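Local coordinates for protein esterase (Uncultured bacterium, PDB 5EGN) that degrades N-acyl homoserine lactones, the quorum-sensing signals of bacteria, as a lactonase of the alpha/beta hydrolase fold, at residues A[21-35]-A[86-99]. The protein carries 2 engineered substitutions. Sequence-based numbering, arbitrary orientation.
Sequences PIVFLHPFSTNGGIW and RAVFVGNSIGGMIA
Ala-87 sets its methyl against Pro-21 and Val-23, the closer approach being CG2 of Val-23 to CB of Ala-87 at 3.7 Å. Val-88 N then donates to Pro-21 O and Val-88 O accepts from Val-23 N, while its side chain lies beside Ile-22, pointing the same way. On the other face of the sheet the Phe-89 ring runs alongside Val-23, its CD1 3.6 Å from Val-23 CB. Val-90 bonds through N to Val-23 O and through O to Leu-25 N, and its two methyls part: CG1, anti to the backbone N (chi1 -175°), reaches Trp-35 CH2 at 3.9 Å, whereas CG2 meets Ile-22 CG2 at 3.8 Å. The Trp-35 indole is itself sandwiched between Phe-24 CB and Ile-34 CG2, and its CZ2 and CH2 also meet Asn-92 CB; an alanine here would probably open a gap beside Val-90 and Asn-92 CB and leave Phe-24 without that flat partner. Strands 21-25 and 87-92 are parallel neighbours in the central sheet of the alpha/beta hydrolase fold, and Gly-91, Ser-93 and Gly-95 fit its nucleophile elbow, GxSxG. Asn-92 N closes the pairing on Leu-25 O at 3.1 Å. Asn-92 OD1 lies 3.2 Å from Pro-27 CG and accepts from Gln-245 NE2, while Asn-92 ND2 donates to Leu-116 O. Ser-93, with phi at +53°, turns the chain from strand to helix 94-105, consistent with the nucleophile position of such an elbow. Ile-94 CD1 crosses to Phe-28 CD1 at 3.8 Å. Gly-95 CA meets Leu-25 CB at 3.7 Å, and Leu-25 CD1 reaches on to Ile-98 CG2.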
ATOM      1  N   PRO A  21      12.371   7.262  14.982  1.00 24.79           N
ATOM      2  CA  PRO A  21      11.903   6.081  14.246  1.00 24.99           C
ATOM      3  C   PRO A  21      10.513   5.602  14.660  1.00 24.64           C
ATOM      4  O   PRO A  21      10.204   5.546  15.850  1.00 25.22           O
ATOM      5  CB  PRO A  21      12.955   5.014  14.585  1.00 25.60           C
ATOM      6  CG  PRO A  21      14.127   5.771  15.137  1.00 25.77           C
ATOM      7  CD  PRO A  21      13.535   6.952  15.826  1.00 25.36           C
ATOM      8  N   ILE A  22       9.689   5.263  13.673  1.00 24.50           N
ATOM      9  CA  ILE A  22       8.387   4.652  13.925  1.00 24.50           C
ATOM     10  C   ILE A  22       8.283   3.323  13.185  1.00 23.26           C
ATOM     11  O   ILE A  22       8.406   3.280  11.962  1.00 22.82           O
ATOM     12  CB  ILE A  22       7.221   5.560  13.487  1.00 24.25           C
ATOM     13  CG1 ILE A  22       7.296   6.920  14.181  1.00 24.72           C
ATOM     14  CG2 ILE A  22       5.885   4.884  13.774  1.00 23.74           C
ATOM     15  CD1 ILE A  22       6.201   7.876  13.757  1.00 23.88           C
ATOM     16  N   VAL A  23       8.051   2.242  13.918  1.00 23.34           N
ATOM     17  CA  VAL A  23       7.986   0.925  13.296  1.00 22.93           C
ATOM     18  C   VAL A  23       6.553   0.407  13.177  1.00 22.66           C
ATOM     19  O   VAL A  23       5.865   0.214  14.180  1.00 22.51           O
ATOM     20  CB  VAL A  23       8.828  -0.101  14.071  1.00 23.75           C
ATOM     21  CG1 VAL A  23       8.689  -1.474  13.445  1.00 22.97           C
ATOM     22  CG2 VAL A  23      10.289   0.327  14.092  1.00 23.94           C
ATOM     23  N   PHE A  24       6.116   0.181  11.940  1.00 22.50           N
ATOM     24  CA  PHE A  24       4.787  -0.344  11.663  1.00 22.26           C
ATOM     25  C   PHE A  24       4.809  -1.856  11.430  1.00 22.22           C
ATOM     26  O   PHE A  24       5.527  -2.382  10.543  1.00 22.60           O
ATOM     27  CB  PHE A  24       4.162   0.366  10.458  1.00 21.83           C
ATOM     28  CG  PHE A  24       3.950   1.843  10.659  1.00 21.73           C
ATOM     29  CD1 PHE A  24       4.901   2.754  10.229  1.00 21.68           C
ATOM     30  CD2 PHE A  24       2.802   2.321  11.273  1.00 21.58           C
ATOM     31  CE1 PHE A  24       4.711   4.112  10.405  1.00 22.21           C
ATOM     32  CE2 PHE A  24       2.605   3.678  11.450  1.00 22.02           C
ATOM     33  CZ  PHE A  24       3.562   4.573  11.016  1.00 22.39           C
ATOM     34  N   LEU A  25       4.009  -2.528  12.255  1.00 22.70           N
ATOM     35  CA  LEU A  25       3.876  -3.975  12.286  1.00 23.51           C
ATOM     36  C   LEU A  25       2.461  -4.366  11.889  1.00 23.38           C
ATOM     37  O   LEU A  25       1.518  -4.159  12.655  1.00 23.72           O
ATOM     38  CB  LEU A  25       4.197  -4.504  13.683  1.00 25.66           C
ATOM     39  CG  LEU A  25       5.545  -4.068  14.248  1.00 23.94           C
ATOM     40  CD1 LEU A  25       5.754  -4.579  15.667  1.00 26.13           C
ATOM     41  CD2 LEU A  25       6.635  -4.565  13.325  1.00 23.71           C
ATOM     42  N   HIS A  26       2.320  -4.939  10.698  1.00 23.50           N
ATOM     43  CA  HIS A  26       1.012  -5.245  10.122  1.00 23.58           C
ATOM     44  C   HIS A  26       0.290  -6.385  10.847  1.00 23.88           C
ATOM     45  O   HIS A  26       0.929  -7.200  11.508  1.00 24.35           O
ATOM     46  CB  HIS A  26       1.172  -5.594   8.640  1.00 23.71           C
ATOM     47  CG  HIS A  26       1.829  -6.917   8.400  1.00 23.26           C
ATOM     48  ND1 HIS A  26       1.142  -8.111   8.452  1.00 22.76           N
ATOM     49  CD2 HIS A  26       3.113  -7.233   8.111  1.00 23.67           C
ATOM     50  CE1 HIS A  26       1.974  -9.106   8.205  1.00 23.97           C
ATOM     51  NE2 HIS A  26       3.176  -8.602   7.994  1.00 23.98           N
ATOM     52  N   PRO A  27      -1.049  -6.450  10.714  1.00 24.14           N
ATOM     53  CA  PRO A  27      -1.817  -7.553  11.308  1.00 24.87           C
ATOM     54  C   PRO A  27      -1.600  -8.887  10.597  1.00 24.78           C
ATOM     55  O   PRO A  27      -0.962  -8.941   9.547  1.00 25.01           O
ATOM     56  CB  PRO A  27      -3.269  -7.091  11.153  1.00 24.81           C
ATOM     57  CG  PRO A  27      -3.244  -6.183   9.987  1.00 24.29           C
ATOM     58  CD  PRO A  27      -1.935  -5.452  10.089  1.00 24.10           C
ATOM     59  N   PHE A  28      -2.144  -9.949  11.181  1.00 25.29           N
ATOM     60  CA  PHE A  28      -1.976 -11.305  10.674  1.00 26.76           C
ATOM     61  C   PHE A  28      -2.606 -11.476   9.290  1.00 26.02           C
ATOM     62  O   PHE A  28      -3.650 -10.890   9.002  1.00 26.05           O
ATOM     63  CB  PHE A  28      -2.578 -12.302  11.672  1.00 27.16           C
ATOM     64  CG  PHE A  28      -2.121 -13.719  11.475  1.00 27.71           C
ATOM     65  CD1 PHE A  28      -0.774 -14.025  11.378  1.00 28.72           C
ATOM     66  CD2 PHE A  28      -3.043 -14.751  11.418  1.00 28.55           C
ATOM     67  CE1 PHE A  28      -0.358 -15.334  11.206  1.00 28.82           C
ATOM     68  CE2 PHE A  28      -2.634 -16.059  11.249  1.00 29.33           C
ATOM     69  CZ  PHE A  28      -1.289 -16.351  11.142  1.00 29.54           C
ATOM     70  N   SER A  29      -1.936 -12.262   8.445  1.00 27.07           N
ATOM     71  CA  SER A  29      -2.374 -12.604   7.083  1.00 28.02           C
ATOM     72  C   SER A  29      -2.251 -11.451   6.084  1.00 26.47           C
ATOM     73  O   SER A  29      -2.497 -11.636   4.892  1.00 25.22           O
ATOM     74  CB  SER A  29      -3.819 -13.115   7.082  1.00 29.67           C
ATOM     75  OG  SER A  29      -4.734 -12.035   7.045  1.00 28.83           O
ATOM     76  N   THR A  30      -1.870 -10.270   6.559  1.00 25.33           N
ATOM     77  CA  THR A  30      -1.695  -9.123   5.675  1.00 24.24           C
ATOM     78  C   THR A  30      -0.217  -8.865   5.413  1.00 23.69           C
ATOM     79  O   THR A  30       0.611  -9.768   5.538  1.00 24.59           O
ATOM     80  CB  THR A  30      -2.327  -7.848   6.261  1.00 24.35           C
ATOM     81  OG1 THR A  30      -1.554  -7.399   7.382  1.00 23.95           O
ATOM     82  CG2 THR A  30      -3.754  -8.115   6.709  1.00 24.51           C
ATOM     83  N   ASN A  31       0.105  -7.631   5.040  1.00 23.16           N
ATOM     84  CA  ASN A  31       1.491  -7.200   4.904  1.00 23.28           C
ATOM     85  C   ASN A  31       1.635  -5.699   5.121  1.00 22.81           C
ATOM     86  O   ASN A  31       0.686  -5.031   5.531  1.00 23.04           O
ATOM     87  CB  ASN A  31       2.056  -7.586   3.536  1.00 23.88           C
ATOM     88  CG  ASN A  31       1.245  -7.025   2.386  1.00 23.31           C
ATOM     89  OD1 ASN A  31       1.312  -5.834   2.082  1.00 22.61           O
ATOM     90  ND2 ASN A  31       0.486  -7.889   1.726  1.00 23.36           N
ATOM     91  N   GLY A  32       2.823  -5.177   4.834  1.00 22.57           N
ATOM     92  CA  GLY A  32       3.148  -3.787   5.103  1.00 21.83           C
ATOM     93  C   GLY A  32       2.320  -2.767   4.343  1.00 21.72           C
ATOM     94  O   GLY A  32       2.164  -1.623   4.788  1.00 21.79           O
ATOM     95  N   GLY A  33       1.779  -3.183   3.201  1.00 22.09           N
ATOM     96  CA  GLY A  33       0.969  -2.312   2.371  1.00 21.88           C
ATOM     97  C   GLY A  33      -0.136  -1.626   3.154  1.00 21.52           C
ATOM     98  O   GLY A  33      -0.440  -0.461   2.919  1.00 21.46           O
ATOM     99  N   ILE A  34      -0.715  -2.349   4.111  1.00 22.05           N
ATOM    100  CA  ILE A  34      -1.796  -1.834   4.958  1.00 22.09           C
ATOM    101  C   ILE A  34      -1.484  -0.477   5.610  1.00 20.95           C
ATOM    102  O   ILE A  34      -2.398   0.228   6.037  1.00 20.33           O
ATOM    103  CB  ILE A  34      -2.155  -2.853   6.077  1.00 21.71           C
ATOM    104  CG1 ILE A  34      -3.566  -2.606   6.622  1.00 21.16           C
ATOM    105  CG2 ILE A  34      -1.123  -2.818   7.199  1.00 21.92           C
ATOM    106  CD1 ILE A  34      -4.032  -3.651   7.611  1.00 21.42           C
ATOM    107  N   TRP A  35      -0.206  -0.108   5.673  1.00 20.64           N
ATOM    108  CA  TRP A  35       0.184   1.150   6.302  1.00 20.79           C
ATOM    109  C   TRP A  35       0.345   2.298   5.306  1.00 20.39           C
ATOM    110  O   TRP A  35       0.976   3.311   5.630  1.00 20.42           O
ATOM    111  CB  TRP A  35       1.488   0.962   7.079  1.00 21.13           C
ATOM    112  CG  TRP A  35       1.393  -0.053   8.171  1.00 21.32           C
ATOM    113  CD1 TRP A  35       2.024  -1.260   8.223  1.00 21.66           C
ATOM    114  CD2 TRP A  35       0.617   0.048   9.372  1.00 21.35           C
ATOM    115  NE1 TRP A  35       1.695  -1.915   9.384  1.00 22.09           N
ATOM    116  CE2 TRP A  35       0.831  -1.134  10.107  1.00 22.40           C
ATOM    117  CE3 TRP A  35      -0.237   1.024   9.898  1.00 21.72           C
ATOM    118  CZ2 TRP A  35       0.225  -1.369  11.340  1.00 22.53           C
ATOM    119  CZ3 TRP A  35      -0.840   0.789  11.125  1.00 22.01           C
ATOM    120  CH2 TRP A  35      -0.605  -0.398  11.831  1.00 22.55           C
ATOM    121  N   ARG A  86      16.409   3.023  19.559  1.00 33.88           N
ATOM    122  CA  ARG A  86      15.053   2.851  20.066  1.00 33.18           C
ATOM    123  C   ARG A  86      14.034   3.321  19.037  1.00 30.36           C
ATOM    124  O   ARG A  86      14.343   4.158  18.188  1.00 29.63           O
ATOM    125  CB  ARG A  86      14.864   3.617  21.375  1.00 33.80           C
ATOM    126  CG  ARG A  86      15.811   3.210  22.486  1.00 35.40           C
ATOM    127  CD  ARG A  86      15.520   3.983  23.762  1.00 37.23           C
ATOM    128  NE  ARG A  86      16.477   3.674  24.821  1.00 43.07           N
ATOM    129  CZ  ARG A  86      16.247   2.821  25.815  1.00 38.05           C
ATOM    130  NH1 ARG A  86      15.084   2.188  25.896  1.00 41.72           N
ATOM    131  NH2 ARG A  86      17.182   2.601  26.729  1.00 35.59           N
ATOM    132  N   ALA A  87      12.817   2.794  19.114  1.00 30.11           N
ATOM    133  CA  ALA A  87      11.798   3.141  18.132  1.00 28.89           C
ATOM    134  C   ALA A  87      10.394   3.229  18.724  1.00 28.63           C
ATOM    135  O   ALA A  87      10.112   2.674  19.788  1.00 28.92           O
ATOM    136  CB  ALA A  87      11.816   2.138  16.989  1.00 27.62           C
ATOM    137  N   VAL A  88       9.530   3.954  18.021  1.00 28.67           N
ATOM    138  CA  VAL A  88       8.101   3.971  18.297  1.00 27.88           C
ATOM    139  C   VAL A  88       7.465   2.776  17.604  1.00 26.14           C
ATOM    140  O   VAL A  88       7.632   2.599  16.400  1.00 25.56           O
ATOM    141  CB  VAL A  88       7.438   5.269  17.798  1.00 29.77           C
ATOM    142  CG1 VAL A  88       5.923   5.108  17.738  1.00 30.36           C
ATOM    143  CG2 VAL A  88       7.840   6.448  18.674  1.00 31.14           C
ATOM    144  N   PHE A  89       6.746   1.946  18.351  1.00 26.24           N
ATOM    145  CA  PHE A  89       6.184   0.741  17.759  1.00 25.82           C
ATOM    146  C   PHE A  89       4.668   0.792  17.633  1.00 25.37           C
ATOM    147  O   PHE A  89       3.945   0.938  18.620  1.00 26.17           O
ATOM    148  CB  PHE A  89       6.602  -0.492  18.561  1.00 26.83           C
ATOM    149  CG  PHE A  89       8.071  -0.790  18.481  1.00 26.65           C
ATOM    150  CD1 PHE A  89       8.601  -1.423  17.368  1.00 26.21           C
ATOM    151  CD2 PHE A  89       8.924  -0.427  19.509  1.00 27.73           C
ATOM    152  CE1 PHE A  89       9.953  -1.694  17.286  1.00 27.10           C
ATOM    153  CE2 PHE A  89      10.276  -0.695  19.433  1.00 28.37           C
ATOM    154  CZ  PHE A  89      10.790  -1.330  18.320  1.00 27.96           C
ATOM    155  N   VAL A  90       4.203   0.669  16.395  1.00 24.18           N
ATOM    156  CA  VAL A  90       2.781   0.640  16.092  1.00 23.91           C
ATOM    157  C   VAL A  90       2.383  -0.757  15.633  1.00 23.25           C
ATOM    158  O   VAL A  90       2.694  -1.168  14.515  1.00 22.83           O
ATOM    159  CB  VAL A  90       2.419   1.670  15.010  1.00 23.61           C
ATOM    160  CG1 VAL A  90       0.917   1.712  14.800  1.00 23.95           C
ATOM    161  CG2 VAL A  90       2.941   3.043  15.399  1.00 24.84           C
ATOM    162  N   GLY A  91       1.698  -1.489  16.504  1.00 24.08           N
ATOM    163  CA  GLY A  91       1.344  -2.867  16.220  1.00 24.36           C
ATOM    164  C   GLY A  91      -0.144  -3.106  16.069  1.00 24.93           C
ATOM    165  O   GLY A  91      -0.946  -2.648  16.879  1.00 25.09           O
ATOM    166  N   ASN A  92      -0.506  -3.839  15.020  1.00 24.77           N
ATOM    167  CA  ASN A  92      -1.893  -4.183  14.744  1.00 25.09           C
ATOM    168  C   ASN A  92      -2.122  -5.684  14.887  1.00 25.99           C
ATOM    169  O   ASN A  92      -1.453  -6.480  14.231  1.00 25.80           O
ATOM    170  CB  ASN A  92      -2.280  -3.714  13.342  1.00 24.96           C
ATOM    171  CG  ASN A  92      -3.771  -3.783  13.093  1.00 24.49           C
ATOM    172  OD1 ASN A  92      -4.215  -3.867  11.951  1.00 23.38           O
ATOM    173  ND2 ASN A  92      -4.553  -3.743  14.165  1.00 25.09           N
ATOM    174  N   SER A  93      -3.069  -6.059  15.748  1.00 26.44           N
ATOM    175  CA  SER A  93      -3.330  -7.462  16.073  1.00 26.79           C
ATOM    176  C   SER A  93      -2.062  -8.175  16.521  1.00 27.80           C
ATOM    177  O   SER A  93      -1.555  -7.941  17.618  1.00 27.43           O
ATOM    178  CB  SER A  93      -3.941  -8.196  14.874  1.00 30.68           C
ATOM    179  OG  SER A  93      -3.998  -9.593  15.100  1.00 30.58           O
ATOM    180  N   ILE A  94      -1.552  -9.043  15.652  1.00 28.21           N
ATOM    181  CA  ILE A  94      -0.346  -9.800  15.944  1.00 27.72           C
ATOM    182  C   ILE A  94       0.859  -8.866  16.020  1.00 29.06           C
ATOM    183  O   ILE A  94       1.845  -9.169  16.686  1.00 42.94           O
ATOM    184  CB  ILE A  94      -0.098 -10.902  14.888  1.00 28.71           C
ATOM    185  CG1 ILE A  94       0.964 -11.888  15.378  1.00 29.67           C
ATOM    186  CG2 ILE A  94       0.293 -10.298  13.547  1.00 27.52           C
ATOM    187  CD1 ILE A  94       1.247 -13.007  14.407  1.00 30.31           C
ATOM    188  N   GLY A  95       0.766  -7.721  15.351  1.00 27.82           N
ATOM    189  CA  GLY A  95       1.813  -6.718  15.416  1.00 27.21           C
ATOM    190  C   GLY A  95       1.924  -6.162  16.822  1.00 27.37           C
ATOM    191  O   GLY A  95       3.020  -5.863  17.300  1.00 28.19           O
ATOM    192  N   GLY A  96       0.779  -6.022  17.482  1.00 27.99           N
ATOM    193  CA  GLY A  96       0.741  -5.592  18.867  1.00 27.94           C
ATOM    194  C   GLY A  96       1.402  -6.619  19.765  1.00 28.78           C
ATOM    195  O   GLY A  96       2.133  -6.268  20.695  1.00 34.78           O
ATOM    196  N   MET A  97       1.144  -7.892  19.479  1.00 28.14           N
ATOM    197  CA  MET A  97       1.797  -8.991  20.181  1.00 28.68           C
ATOM    198  C   MET A  97       3.310  -8.889  20.047  1.00 29.32           C
ATOM    199  O   MET A  97       4.043  -8.999  21.031  1.00 29.88           O
ATOM    200  CB  MET A  97       1.325 -10.341  19.640  1.00 28.71           C
ATOM    201  CG  MET A  97      -0.169 -10.563  19.699  1.00 27.42           C
ATOM    202  SD  MET A  97      -0.614 -12.226  19.164  1.00 20.43           S
ATOM    203  CE  MET A  97      -2.397 -12.128  19.239  1.00 28.60           C
ATOM    204  N   ILE A  98       3.763  -8.679  18.815  1.00 29.54           N
ATOM    205  CA  ILE A  98       5.184  -8.562  18.508  1.00 29.53           C
ATOM    206  C   ILE A  98       5.813  -7.395  19.262  1.00 29.92           C
ATOM    207  O   ILE A  98       6.905  -7.521  19.820  1.00 29.81           O
ATOM    208  CB  ILE A  98       5.412  -8.386  16.992  1.00 28.92           C
ATOM    209  CG1 ILE A  98       4.936  -9.628  16.238  1.00 29.61           C
ATOM    210  CG2 ILE A  98       6.878  -8.128  16.696  1.00 28.41           C
ATOM    211  CD1 ILE A  98       4.891  -9.454  14.737  1.00 28.41           C
ATOM    212  N   ALA A  99       5.112  -6.266  19.288  1.00 33.12           N
ATOM    213  CA  ALA A  99       5.587  -5.085  20.002  1.00 29.57           C
ATOM    214  C   ALA A  99       5.702  -5.338  21.507  1.00 29.94           C
ATOM    215  O   ALA A  99       6.675  -4.926  22.140  1.00 30.09           O
ATOM    216  CB  ALA A  99       4.666  -3.902  19.735  1.00 29.12           C
TER